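Local coordinates for protein dimethyl-sulfide monooxygenase (Hyphomicrobium sulfonivorans, PDB 6AK1) that oxidises dimethyl sulfide to methanethiol and formaldehyde with O2 and NADH, as the large, FMN-dependent subunit of a two-component monooxygenase, at residues T96-F101 and D424-G429; D179-D184 and V189-S194. All blocks are in the same frame, centred on the assembly; numbering follows the deposited sequence.

Contact 1 and contact 2 join parts of the chain at very different ranges, the first mainly by side chains and the second largely by backbone hydrogen bonds. Contact 1 ties the turn leading into barrel strand 100-106 to the loop between helices 403-418 and 431-435, closing a loop of 322 residues with a pair of side chains, each CB over the other's ring. Contact 2, nested inside that loop, is a local hairpin of strands 181-184 and 189-191. The centres of contacts 1 and 2 lie about 30 Å apart and their nearest atoms about 18 Å, and they share no helix or sheet. Contact 1 lies at the N-terminal end of its TIM-barrel strand, whereas contact 2 belongs to an outlying excursion after helix 157-174. The centre of contact 2 is about 35 Å from the centre of the chain.

Contact 1: T96-F101 and D424-G429; sequences TEHVGF and DSYKPG
His98 and Tyr426 meet through a reciprocal arrangement in which the CB of each residue rests on the ring of the other. His98 CB lies 3.3 Å from the centroid of the Tyr426 ring, almost above its centre, and Tyr426 CB sits 3.7 Å from the centroid of the His98 imidazole, nearer its rim. Both are CH-pi contacts. The two side chains run past each other in opposite directions, and their planes are inclined by 22°. The rings are therefore near parallel yet slid apart, with centroids separated by 4.9 Å and little overlap.

Matching first torsions set up this exchange: in both residues CG stands anti to the carbonyl carbon (chi1 -73° in His98, -76° in Tyr426). The other face of the imidazole is covered by Glu97 CG, placing the histidine ring between its own neighbour and the tyrosine. Farther along, the phenol reaches Val99, with Tyr426 OH 4.0 Å from Val99 CB. A water links the two backbones, donating to Glu97 O at 2.9 Å and, weakly, to Gly429 O.

The polar ends of both side chains find partners in neighbouring parts of the fold: Tyr426 OH hydrogen-bonds to Phe51 O, just before strand 53-57, and His98 ND1 to Lys434 NZ of helix 431-435. Glu47 OE2, on helix 36-48, accepts from the backbone N of Glu97, His98 and Val99, so the histidine-tyrosine pair lies beside that helix where the chain enters strand 100-106 of the parallel barrel sheet.

Contact 2: D179-D184 and V189-S194; sequences DAVKRD and VFTDGS
Phe190 and the guanidinium of Arg183 touch with their planes 56° apart, well short of a parallel stack. Phe190 CZ lies over the centre of one guanidinium face, 3.7 Å from Arg183 CZ. Over one face of the phenyl ring lies Arg183 CG, a CH-pi contact displaced toward the rim, while Thr191 OG1 lies in plane at the ring's edge. The arginine is extended from CG to NE (chi3 169°), which carries the chain alongside the ring before its NH2 forms a salt bridge with Glu215.

In the backbone, Phe190 O accepts two hydrogen bonds, from Lys182 N at 2.7 Å and from Arg183 N at 3.0 Å. Asp192 N to Ala180 O, at 2.9 Å, is practically straight. Val181 and Thr191 form a non-hydrogen-bonded pair, with Val181 CG2 3.9 Å from Thr191 OG1.

Lys182 bends at chi2 (-57°), setting its CG beside Val189 CG1 and its CE beside Asp192 CB. Its NZ then bonds to Asp179 O at 2.7 Å and to a water that donates to Asp192 OD2 at 2.7 Å. Asp192 OD1 accepts from both Ser194 N and Ser194 OG, on the same face of the carboxylate. With an alanine in place of Asp192, both Ser194 donors would probably lose their shared acceptor, and the water on Lys182 NZ would lose the carboxylate it donates to, breaking that bridge between the two segments.

The arrangement is that of an antiparallel beta hairpin whose first strand carries what is best read as a beta bulge, with Lys182 and Arg183 placed opposite the single residue Phe190 and sharing its carbonyl, followed by an Asx turn at Asp192.

Contact 1: T96-F101 and D424-G429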
ATOM      1  N   THR A  96      14.220   7.259 -12.229  1.00 20.93           N
ATOM      2  CA  THR A  96      13.040   6.791 -12.937  1.00 21.34           C
ATOM      3  C   THR A  96      12.271   7.997 -13.442  1.00 22.34           C
ATOM      4  O   THR A  96      12.474   9.127 -13.002  1.00 20.96           O
ATOM      5  CB  THR A  96      12.124   5.938 -12.050  1.00 20.64           C
ATOM      6  OG1 THR A  96      11.871   6.635 -10.822  1.00 18.59           O
ATOM      7  CG2 THR A  96      12.737   4.546 -11.750  1.00 20.97           C
ATOM      8  N   GLU A  97      11.338   7.730 -14.328  1.00 25.08           N
ATOM      9  CA  GLU A  97      10.525   8.769 -14.924  1.00 26.55           C
ATOM     10  C   GLU A  97       9.035   8.608 -14.646  1.00 28.38           C
ATOM     11  O   GLU A  97       8.339   9.615 -14.521  1.00 25.87           O
ATOM     12  CB  GLU A  97      10.769   8.792 -16.440  1.00 25.78           C
ATOM     13  CG  GLU A  97      10.178   9.989 -17.148  1.00 42.07           C
ATOM     14  CD  GLU A  97      10.405   9.936 -18.647  1.00 45.12           C
ATOM     15  OE1 GLU A  97       9.872  10.819 -19.355  1.00 43.85           O
ATOM     16  OE2 GLU A  97      11.112   9.005 -19.109  1.00 49.61           O
ATOM     17  N   HIS A  98       8.538   7.375 -14.495  1.00 22.04           N
ATOM     18  CA  HIS A  98       7.103   7.112 -14.549  1.00 20.87           C
ATOM     19  C   HIS A  98       6.557   6.227 -13.428  1.00 22.21           C
ATOM     20  O   HIS A  98       5.392   6.382 -13.046  1.00 22.00           O
ATOM     21  CB  HIS A  98       6.758   6.458 -15.890  1.00 23.06           C
ATOM     22  CG  HIS A  98       6.814   7.397 -17.053  1.00 26.25           C
ATOM     23  ND1 HIS A  98       5.979   8.489 -17.169  1.00 26.52           N
ATOM     24  CD2 HIS A  98       7.613   7.416 -18.148  1.00 26.86           C
ATOM     25  CE1 HIS A  98       6.265   9.144 -18.281  1.00 25.16           C
ATOM     26  NE2 HIS A  98       7.256   8.515 -18.891  1.00 26.53           N
ATOM     27  N   VAL A  99       7.345   5.272 -12.915  1.00 18.45           N
ATOM     28  CA  VAL A  99       6.809   4.363 -11.907  1.00 20.99           C
ATOM     29  C   VAL A  99       6.379   5.159 -10.675  1.00 20.72           C
ATOM     30  O   VAL A  99       7.028   6.137 -10.280  1.00 21.90           O
ATOM     31  CB  VAL A  99       7.830   3.261 -11.556  1.00 21.13           C
ATOM     32  CG1 VAL A  99       9.039   3.837 -10.836  1.00 20.46           C
ATOM     33  CG2 VAL A  99       7.188   2.175 -10.698  1.00 19.51           C
ATOM     34  N   GLY A 100       5.249   4.764 -10.074  1.00 22.97           N
ATOM     35  CA  GLY A 100       4.786   5.408  -8.861  1.00 20.64           C
ATOM     36  C   GLY A 100       5.380   4.773  -7.605  1.00 23.03           C
ATOM     37  O   GLY A 100       5.933   3.677  -7.639  1.00 25.00           O
ATOM     38  N   PHE A 101       5.258   5.484  -6.480  1.00 19.82           N
ATOM     39  CA  PHE A 101       5.756   5.000  -5.194  1.00 22.61           C
ATOM     40  C   PHE A 101       4.626   5.092  -4.181  1.00 23.32           C
ATOM     41  O   PHE A 101       4.188   6.193  -3.836  1.00 22.58           O
ATOM     42  CB  PHE A 101       6.985   5.791  -4.733  1.00 17.70           C
ATOM     43  CG  PHE A 101       8.077   5.818  -5.750  1.00 20.07           C
ATOM     44  CD1 PHE A 101       8.867   4.688  -5.961  1.00 20.53           C
ATOM     45  CD2 PHE A 101       8.290   6.944  -6.537  1.00 17.72           C
ATOM     46  CE1 PHE A 101       9.868   4.677  -6.919  1.00 17.14           C
ATOM     47  CE2 PHE A 101       9.289   6.943  -7.497  1.00 20.55           C
ATOM     48  CZ  PHE A 101      10.094   5.795  -7.678  1.00 16.00           C
ATOM     49  N   ASP A 424       2.757  -1.372 -22.804  1.00 26.57           N
ATOM     50  CA  ASP A 424       4.164  -1.430 -23.177  1.00 33.89           C
ATOM     51  C   ASP A 424       4.805  -0.053 -23.198  1.00 32.46           C
ATOM     52  O   ASP A 424       5.919   0.095 -23.710  1.00 34.48           O
ATOM     53  CB  ASP A 424       4.353  -2.126 -24.529  1.00 33.73           C
ATOM     54  CG  ASP A 424       3.614  -1.438 -25.654  1.00 40.01           C
ATOM     55  OD1 ASP A 424       3.261  -0.243 -25.525  1.00 37.94           O
ATOM     56  OD2 ASP A 424       3.397  -2.104 -26.686  1.00 50.15           O
ATOM     57  N   SER A 425       4.108   0.956 -22.686  1.00 33.73           N
ATOM     58  CA  SER A 425       4.690   2.260 -22.408  1.00 33.14           C
ATOM     59  C   SER A 425       3.787   2.944 -21.391  1.00 32.78           C
ATOM     60  O   SER A 425       2.714   2.446 -21.047  1.00 33.77           O
ATOM     61  CB  SER A 425       4.855   3.095 -23.681  1.00 29.71           C
ATOM     62  OG  SER A 425       3.608   3.585 -24.126  1.00 33.45           O
ATOM     63  N   TYR A 426       4.234   4.089 -20.906  1.00 28.61           N
ATOM     64  CA  TYR A 426       3.541   4.787 -19.836  1.00 28.87           C
ATOM     65  C   TYR A 426       2.662   5.907 -20.378  1.00 30.05           C
ATOM     66  O   TYR A 426       3.040   6.616 -21.315  1.00 28.24           O
ATOM     67  CB  TYR A 426       4.542   5.367 -18.844  1.00 27.83           C
ATOM     68  CG  TYR A 426       5.165   4.368 -17.897  1.00 23.71           C
ATOM     69  CD1 TYR A 426       4.471   3.939 -16.778  1.00 20.83           C
ATOM     70  CD2 TYR A 426       6.467   3.897 -18.092  1.00 20.21           C
ATOM     71  CE1 TYR A 426       5.035   3.064 -15.880  1.00 20.20           C
ATOM     72  CE2 TYR A 426       7.055   3.023 -17.191  1.00 19.19           C
ATOM     73  CZ  TYR A 426       6.318   2.611 -16.081  1.00 22.58           C
ATOM     74  OH  TYR A 426       6.833   1.750 -15.160  1.00 21.54           O
ATOM     75  N   LYS A 427       1.487   6.051 -19.782  1.00 27.84           N
ATOM     76  CA  LYS A 427       0.653   7.221 -20.026  1.00 29.51           C
ATOM     77  C   LYS A 427       1.289   8.434 -19.343  1.00 30.10           C
ATOM     78  O   LYS A 427       1.723   8.331 -18.189  1.00 25.99           O
ATOM     79  CB  LYS A 427      -0.758   6.940 -19.487  1.00 30.21           C
ATOM     80  CG  LYS A 427      -1.812   7.989 -19.781  1.00 36.31           C
ATOM     81  CD  LYS A 427      -3.179   7.543 -19.239  1.00 38.81           C
ATOM     82  CE  LYS A 427      -4.253   8.613 -19.436  1.00 46.30           C
ATOM     83  NZ  LYS A 427      -5.567   8.209 -18.851  1.00 45.92           N
ATOM     84  N   PRO A 428       1.413   9.574 -20.019  1.00 31.28           N
ATOM     85  CA  PRO A 428       2.041  10.729 -19.376  1.00 30.71           C
ATOM     86  C   PRO A 428       1.209  11.250 -18.215  1.00 31.15           C
ATOM     87  O   PRO A 428      -0.008  11.057 -18.138  1.00 27.67           O
ATOM     88  CB  PRO A 428       2.133  11.766 -20.507  1.00 34.80           C
ATOM     89  CG  PRO A 428       1.085  11.367 -21.476  1.00 32.86           C
ATOM     90  CD  PRO A 428       1.050   9.861 -21.418  1.00 33.86           C
ATOM     91  N   GLY A 429       1.901  11.908 -17.292  1.00 29.53           N
ATOM     92  CA  GLY A 429       1.283  12.646 -16.209  1.00 24.82           C
ATOM     93  C   GLY A 429       1.520  12.006 -14.854  1.00 25.10           C
ATOM     94  O   GLY A 429       2.287  11.051 -14.690  1.00 23.25           O
TER
HETATM   95  O   HOH W   1       5.670  10.772 -14.826  1.00 28.84           O

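Contact 2: D179-D184 and V189-S194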
ATOM      1  N   ASP A 179      -3.807  29.902  -7.706  1.00 28.26           N
ATOM      2  CA  ASP A 179      -3.012  31.025  -8.182  1.00 36.25           C
ATOM      3  C   ASP A 179      -2.393  31.848  -7.043  1.00 33.97           C
ATOM      4  O   ASP A 179      -1.966  32.985  -7.273  1.00 29.73           O
ATOM      5  CB  ASP A 179      -3.849  31.899  -9.121  1.00 39.07           C
ATOM      6  CG  ASP A 179      -4.768  32.825  -8.388  1.00 45.52           C
ATOM      7  OD1 ASP A 179      -5.237  32.449  -7.288  1.00 47.83           O
ATOM      8  OD2 ASP A 179      -5.016  33.938  -8.911  1.00 53.14           O
ATOM      9  N   ALA A 180      -2.304  31.275  -5.835  1.00 27.97           N
ATOM     10  CA  ALA A 180      -1.555  31.912  -4.755  1.00 27.33           C
ATOM     11  C   ALA A 180      -0.091  32.116  -5.136  1.00 25.92           C
ATOM     12  O   ALA A 180       0.445  33.222  -5.013  1.00 24.01           O
ATOM     13  CB  ALA A 180      -1.659  31.071  -3.477  1.00 22.47           C
ATOM     14  N   VAL A 181       0.575  31.058  -5.595  1.00 21.11           N
ATOM     15  CA  VAL A 181       2.010  31.108  -5.849  1.00 23.60           C
ATOM     16  C   VAL A 181       2.268  31.837  -7.160  1.00 26.54           C
ATOM     17  O   VAL A 181       1.662  31.526  -8.192  1.00 23.18           O
ATOM     18  CB  VAL A 181       2.613  29.690  -5.863  1.00 28.07           C
ATOM     19  CG1 VAL A 181       4.067  29.735  -6.296  1.00 26.44           C
ATOM     20  CG2 VAL A 181       2.506  29.054  -4.479  1.00 23.43           C
ATOM     21  N   LYS A 182       3.168  32.816  -7.122  1.00 25.11           N
ATOM     22  CA  LYS A 182       3.518  33.628  -8.281  1.00 23.70           C
ATOM     23  C   LYS A 182       4.913  33.342  -8.804  1.00 26.40           C
ATOM     24  O   LYS A 182       5.123  33.380 -10.018  1.00 24.57           O
ATOM     25  CB  LYS A 182       3.435  35.129  -7.938  1.00 26.28           C
ATOM     26  CG  LYS A 182       2.123  35.590  -7.361  1.00 27.71           C
ATOM     27  CD  LYS A 182       0.947  35.277  -8.291  1.00 30.20           C
ATOM     28  CE  LYS A 182      -0.345  35.838  -7.720  1.00 33.00           C
ATOM     29  NZ  LYS A 182      -1.530  35.353  -8.463  1.00 34.60           N
ATOM     30  N   ARG A 183       5.874  33.103  -7.903  1.00 23.62           N
ATOM     31  CA  ARG A 183       7.262  32.808  -8.272  1.00 25.75           C
ATOM     32  C   ARG A 183       7.809  33.876  -9.214  1.00 22.66           C
ATOM     33  O   ARG A 183       8.538  33.594 -10.160  1.00 26.81           O
ATOM     34  CB  ARG A 183       7.380  31.399  -8.882  1.00 24.00           C
ATOM     35  CG  ARG A 183       7.312  30.265  -7.836  1.00 23.42           C
ATOM     36  CD  ARG A 183       7.143  28.866  -8.408  1.00 24.26           C
ATOM     37  NE  ARG A 183       7.362  27.854  -7.365  1.00 24.34           N
ATOM     38  CZ  ARG A 183       8.563  27.351  -7.069  1.00 26.44           C
ATOM     39  NH1 ARG A 183       9.639  27.757  -7.745  1.00 20.82           N
ATOM     40  NH2 ARG A 183       8.700  26.462  -6.095  1.00 22.75           N
ATOM     41  N   ASP A 184       7.448  35.116  -8.951  1.00 25.87           N
ATOM     42  CA  ASP A 184       7.655  36.220  -9.891  1.00 28.51           C
ATOM     43  C   ASP A 184       8.905  36.988  -9.462  1.00 23.34           C
ATOM     44  O   ASP A 184       8.852  37.818  -8.560  1.00 25.12           O
ATOM     45  CB  ASP A 184       6.411  37.103  -9.921  1.00 28.96           C
ATOM     46  CG  ASP A 184       6.430  38.147 -11.042  1.00 32.78           C
ATOM     47  OD1 ASP A 184       7.509  38.659 -11.387  1.00 32.26           O
ATOM     48  OD2 ASP A 184       5.336  38.472 -11.559  1.00 39.07           O
ATOM     49  N   VAL A 189       7.241  38.952  -5.804  1.00 24.62           N
ATOM     50  CA  VAL A 189       6.194  38.256  -5.064  1.00 24.44           C
ATOM     51  C   VAL A 189       6.373  36.760  -5.301  1.00 26.24           C
ATOM     52  O   VAL A 189       6.207  36.269  -6.424  1.00 23.98           O
ATOM     53  CB  VAL A 189       4.795  38.736  -5.481  1.00 24.30           C
ATOM     54  CG1 VAL A 189       3.713  37.937  -4.764  1.00 25.88           C
ATOM     55  CG2 VAL A 189       4.651  40.247  -5.193  1.00 25.05           C
ATOM     56  N   PHE A 190       6.703  36.023  -4.244  1.00 25.72           N
ATOM     57  CA  PHE A 190       6.739  34.580  -4.382  1.00 19.80           C
ATOM     58  C   PHE A 190       5.342  33.990  -4.225  1.00 25.26           C
ATOM     59  O   PHE A 190       4.894  33.207  -5.072  1.00 25.49           O
ATOM     60  CB  PHE A 190       7.712  33.960  -3.378  1.00 23.33           C
ATOM     61  CG  PHE A 190       8.092  32.544  -3.731  1.00 24.32           C
ATOM     62  CD1 PHE A 190       7.275  31.486  -3.376  1.00 23.13           C
ATOM     63  CD2 PHE A 190       9.232  32.280  -4.481  1.00 24.79           C
ATOM     64  CE1 PHE A 190       7.613  30.182  -3.723  1.00 24.38           C
ATOM     65  CE2 PHE A 190       9.564  30.970  -4.836  1.00 21.12           C
ATOM     66  CZ  PHE A 190       8.755  29.936  -4.465  1.00 23.68           C
ATOM     67  N   THR A 191       4.634  34.363  -3.157  1.00 24.82           N
ATOM     68  CA  THR A 191       3.263  33.928  -2.912  1.00 24.03           C
ATOM     69  C   THR A 191       2.401  35.132  -2.533  1.00 23.94           C
ATOM     70  O   THR A 191       2.833  36.011  -1.775  1.00 21.46           O
ATOM     71  CB  THR A 191       3.197  32.869  -1.788  1.00 21.27           C
ATOM     72  OG1 THR A 191       4.014  31.747  -2.126  1.00 23.33           O
ATOM     73  CG2 THR A 191       1.765  32.388  -1.565  1.00 21.31           C
ATOM     74  N   ASP A 192       1.185  35.170  -3.061  1.00 22.32           N
ATOM     75  CA  ASP A 192       0.216  36.195  -2.690  1.00 28.46           C
ATOM     76  C   ASP A 192      -0.547  35.708  -1.460  1.00 25.93           C
ATOM     77  O   ASP A 192      -1.405  34.825  -1.561  1.00 20.24           O
ATOM     78  CB  ASP A 192      -0.720  36.500  -3.859  1.00 31.20           C
ATOM     79  CG  ASP A 192      -1.814  37.529  -3.504  1.00 29.77           C
ATOM     80  OD1 ASP A 192      -1.822  38.092  -2.372  1.00 30.62           O
ATOM     81  OD2 ASP A 192      -2.681  37.753  -4.370  1.00 33.02           O
ATOM     82  N   GLY A 193      -0.254  36.319  -0.308  1.00 23.28           N
ATOM     83  CA  GLY A 193      -0.806  35.913   0.974  1.00 25.25           C
ATOM     84  C   GLY A 193      -2.312  36.083   1.117  1.00 26.55           C
ATOM     85  O   GLY A 193      -2.875  35.591   2.101  1.00 25.30           O
ATOM     86  N   SER A 194      -2.977  36.766   0.178  1.00 26.44           N
ATOM     87  CA  SER A 194      -4.434  36.822   0.213  1.00 26.86           C
ATOM     88  C   SER A 194      -5.076  35.603  -0.428  1.00 29.99           C
ATOM     89  O   SER A 194      -6.303  35.467  -0.370  1.00 29.99           O
ATOM     90  CB  SER A 194      -4.959  38.094  -0.470  1.00 26.42           C
ATOM     91  OG  SER A 194      -4.824  38.032  -1.877  1.00 31.88           O
TER
HETATM   92  O   HOH W   2      -3.435  37.024  -6.862  1.00 37.41           O